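Local coordinates for protein lactate dehydrogenase, adjacent gene encodes predicted malate dehydrogenase (Cryptosporidium parvum, PDB 4ND1) that probably catalyses the reversible, NAD-dependent interconversion of (S)-lactate and pyruvate as an L-lactate dehydrogenase of the LDH/MDH superfamily, at residues L149-F154 with S170-G175. Numbering follows the deposited sequence.
Sequences LDSSRF and SANVIG. With OXM (oxamic acid), chain D.
With chi1 at -56°, Ser151 holds OG beside its own backbone N and against Val173; in Phe154 CG is anti to the backbone N (chi1 -169°), which brings its ring obliquely against Ala171 CB, Val173 CG2 and Asn172 O. Here helix 147-162 packs on strand 169-174 in the C-terminal domain of the lactate/malate dehydrogenase fold. Val173 N donates to Ser151 OG at 2.9 Å (N-H...O 153°). The same hydroxyl donates to Gly147 O, so it links the strand to the first turn of the helix. Val173 CG2 lies 3.7 Å from Phe154 CB, and Ala171 CB is 3.6 Å from Phe154 CD2. Pro183 of strand 182-183 and Thr216 of helix 206-227 each touch both Phe154 and Val173.

Asp150 sets its CB against the CB of Val173. Its OD2 bonds to ND1 of His177, the predicted proton acceptor, and probably orients that ring. The Arg153 side chain leads away from the strand, extended from CG to NE, and binds the substrate analogue oxamate. Leu149 CG covers one face of the guanidinium. Two nearly parallel bonds grip the carboxylate: Arg153 NH2 to oxamate O2 at 2.9 Å, and Arg153 NH1 to oxamate O3 at 2.8 Å.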
loop_
_atom_site.group_PDB
_atom_site.type_symbol
_atom_site.label_atom_id
_atom_site.label_comp_id
_atom_site.label_asym_id
_atom_site.label_seq_id
_atom_site.Cartn_x
_atom_site.Cartn_y
_atom_site.Cartn_z
ATOM N N LEU A 149 -19.874 -4.640 -7.403
ATOM C CA LEU A 149 -20.131 -3.378 -8.102
ATOM C C LEU A 149 -21.444 -2.735 -7.656
ATOM O O LEU A 149 -21.493 -1.542 -7.356
ATOM C CB LEU A 149 -20.162 -3.599 -9.616
ATOM C CG LEU A 149 -20.433 -2.364 -10.480
ATOM C CD1 LEU A 149 -19.406 -1.273 -10.218
ATOM C CD2 LEU A 149 -20.445 -2.757 -11.947
ATOM N N ASP A 150 -22.507 -3.530 -7.635
ATOM C CA ASP A 150 -23.832 -3.041 -7.249
ATOM C C ASP A 150 -23.851 -2.574 -5.793
ATOM O O ASP A 150 -24.377 -1.504 -5.486
ATOM C CB ASP A 150 -24.891 -4.126 -7.478
ATOM C CG ASP A 150 -25.101 -4.443 -8.960
ATOM O OD1 ASP A 150 -24.980 -3.532 -9.806
ATOM O OD2 ASP A 150 -25.411 -5.608 -9.282
ATOM N N SER A 151 -23.262 -3.365 -4.903
ATOM C CA SER A 151 -23.214 -3.007 -3.489
ATOM C C SER A 151 -22.316 -1.803 -3.246
ATOM O O SER A 151 -22.636 -0.959 -2.416
ATOM C CB SER A 151 -22.756 -4.184 -2.635
ATOM O OG SER A 151 -23.584 -5.307 -2.860
ATOM N N SER A 152 -21.204 -1.717 -3.975
ATOM C CA SER A 152 -20.304 -0.574 -3.846
ATOM C C SER A 152 -21.024 0.717 -4.208
ATOM O O SER A 152 -20.862 1.738 -3.532
ATOM C CB SER A 152 -19.062 -0.742 -4.719
ATOM O OG SER A 152 -18.230 -1.773 -4.221
ATOM N N ARG A 153 -21.818 0.664 -5.275
ATOM C CA ARG A 153 -22.635 1.803 -5.683
ATOM C C ARG A 153 -23.672 2.125 -4.611
ATOM O O ARG A 153 -23.846 3.282 -4.229
ATOM C CB ARG A 153 -23.326 1.514 -7.015
ATOM C CG ARG A 153 -22.378 1.504 -8.197
ATOM C CD ARG A 153 -23.000 0.849 -9.414
ATOM N NE ARG A 153 -22.200 1.085 -10.612
ATOM C CZ ARG A 153 -22.401 0.496 -11.788
ATOM N NH1 ARG A 153 -23.384 -0.385 -11.952
ATOM N NH2 ARG A 153 -21.597 0.788 -12.811
ATOM N N PHE A 154 -24.339 1.086 -4.121
ATOM C CA PHE A 154 -25.330 1.214 -3.056
ATOM C C PHE A 154 -24.701 1.867 -1.821
ATOM O O PHE A 154 -25.216 2.860 -1.307
ATOM C CB PHE A 154 -25.906 -0.176 -2.736
ATOM C CG PHE A 154 -27.118 -0.170 -1.836
ATOM C CD1 PHE A 154 -28.044 0.866 -1.858
ATOM C CD2 PHE A 154 -27.353 -1.250 -0.992
ATOM C CE1 PHE A 154 -29.156 0.836 -1.032
ATOM C CE2 PHE A 154 -28.465 -1.283 -0.167
ATOM C CZ PHE A 154 -29.367 -0.239 -0.187
ATOM N N SER A 170 -22.235 -0.555 5.725
ATOM C CA SER A 170 -22.508 -1.944 5.377
ATOM C C SER A 170 -23.811 -1.980 4.600
ATOM O O SER A 170 -24.839 -1.537 5.103
ATOM C CB SER A 170 -22.629 -2.806 6.633
ATOM O OG SER A 170 -22.836 -4.166 6.291
ATOM N N ALA A 171 -23.765 -2.488 3.370
ATOM C CA ALA A 171 -24.948 -2.546 2.513
ATOM C C ALA A 171 -24.750 -3.541 1.373
ATOM O O ALA A 171 -23.711 -3.530 0.706
ATOM C CB ALA A 171 -25.261 -1.166 1.958
ATOM N N ASN A 172 -25.756 -4.387 1.153
ATOM C CA ASN A 172 -25.697 -5.432 0.139
ATOM C C ASN A 172 -26.720 -5.227 -0.971
ATOM O O ASN A 172 -27.808 -4.704 -0.738
ATOM C CB ASN A 172 -25.938 -6.800 0.787
ATOM C CG ASN A 172 -24.722 -7.318 1.530
ATOM O OD1 ASN A 172 -23.680 -7.589 0.927
ATOM N ND2 ASN A 172 -24.844 -7.463 2.843
ATOM N N VAL A 173 -26.349 -5.635 -2.183
ATOM C CA VAL A 173 -27.299 -5.820 -3.274
ATOM C C VAL A 173 -27.254 -7.298 -3.650
ATOM O O VAL A 173 -26.172 -7.869 -3.782
ATOM C CB VAL A 173 -26.961 -4.957 -4.505
ATOM C CG1 VAL A 173 -27.966 -5.199 -5.621
ATOM C CG2 VAL A 173 -26.934 -3.482 -4.141
ATOM N N ILE A 174 -28.427 -7.913 -3.793
ATOM C CA ILE A 174 -28.535 -9.341 -4.112
ATOM C C ILE A 174 -29.441 -9.542 -5.324
ATOM O O ILE A 174 -30.021 -8.589 -5.837
ATOM C CB ILE A 174 -29.072 -10.157 -2.914
ATOM C CG1 ILE A 174 -30.442 -9.637 -2.467
ATOM C CG2 ILE A 174 -28.083 -10.113 -1.759
ATOM C CD1 ILE A 174 -31.098 -10.499 -1.413
ATOM N N GLY A 175 -29.558 -10.787 -5.775
ATOM C CA GLY A 175 -30.339 -11.100 -6.970
ATOM C C GLY A 175 -29.539 -10.867 -8.237
ATOM O O GLY A 175 -28.317 -10.687 -8.194
HETATM C C1 OXM D . -23.117 -2.702 -16.292
HETATM N N1 OXM D . -22.958 -2.077 -17.453
HETATM O O1 OXM D . -23.390 -3.887 -16.222
HETATM C C2 OXM D . -22.942 -1.924 -15.075
HETATM O O2 OXM D . -22.286 -0.861 -15.145
HETATM O O3 OXM D . -23.457 -2.336 -14.008
HETATM O O HOH W 1 -26.811 -7.870 -8.250
#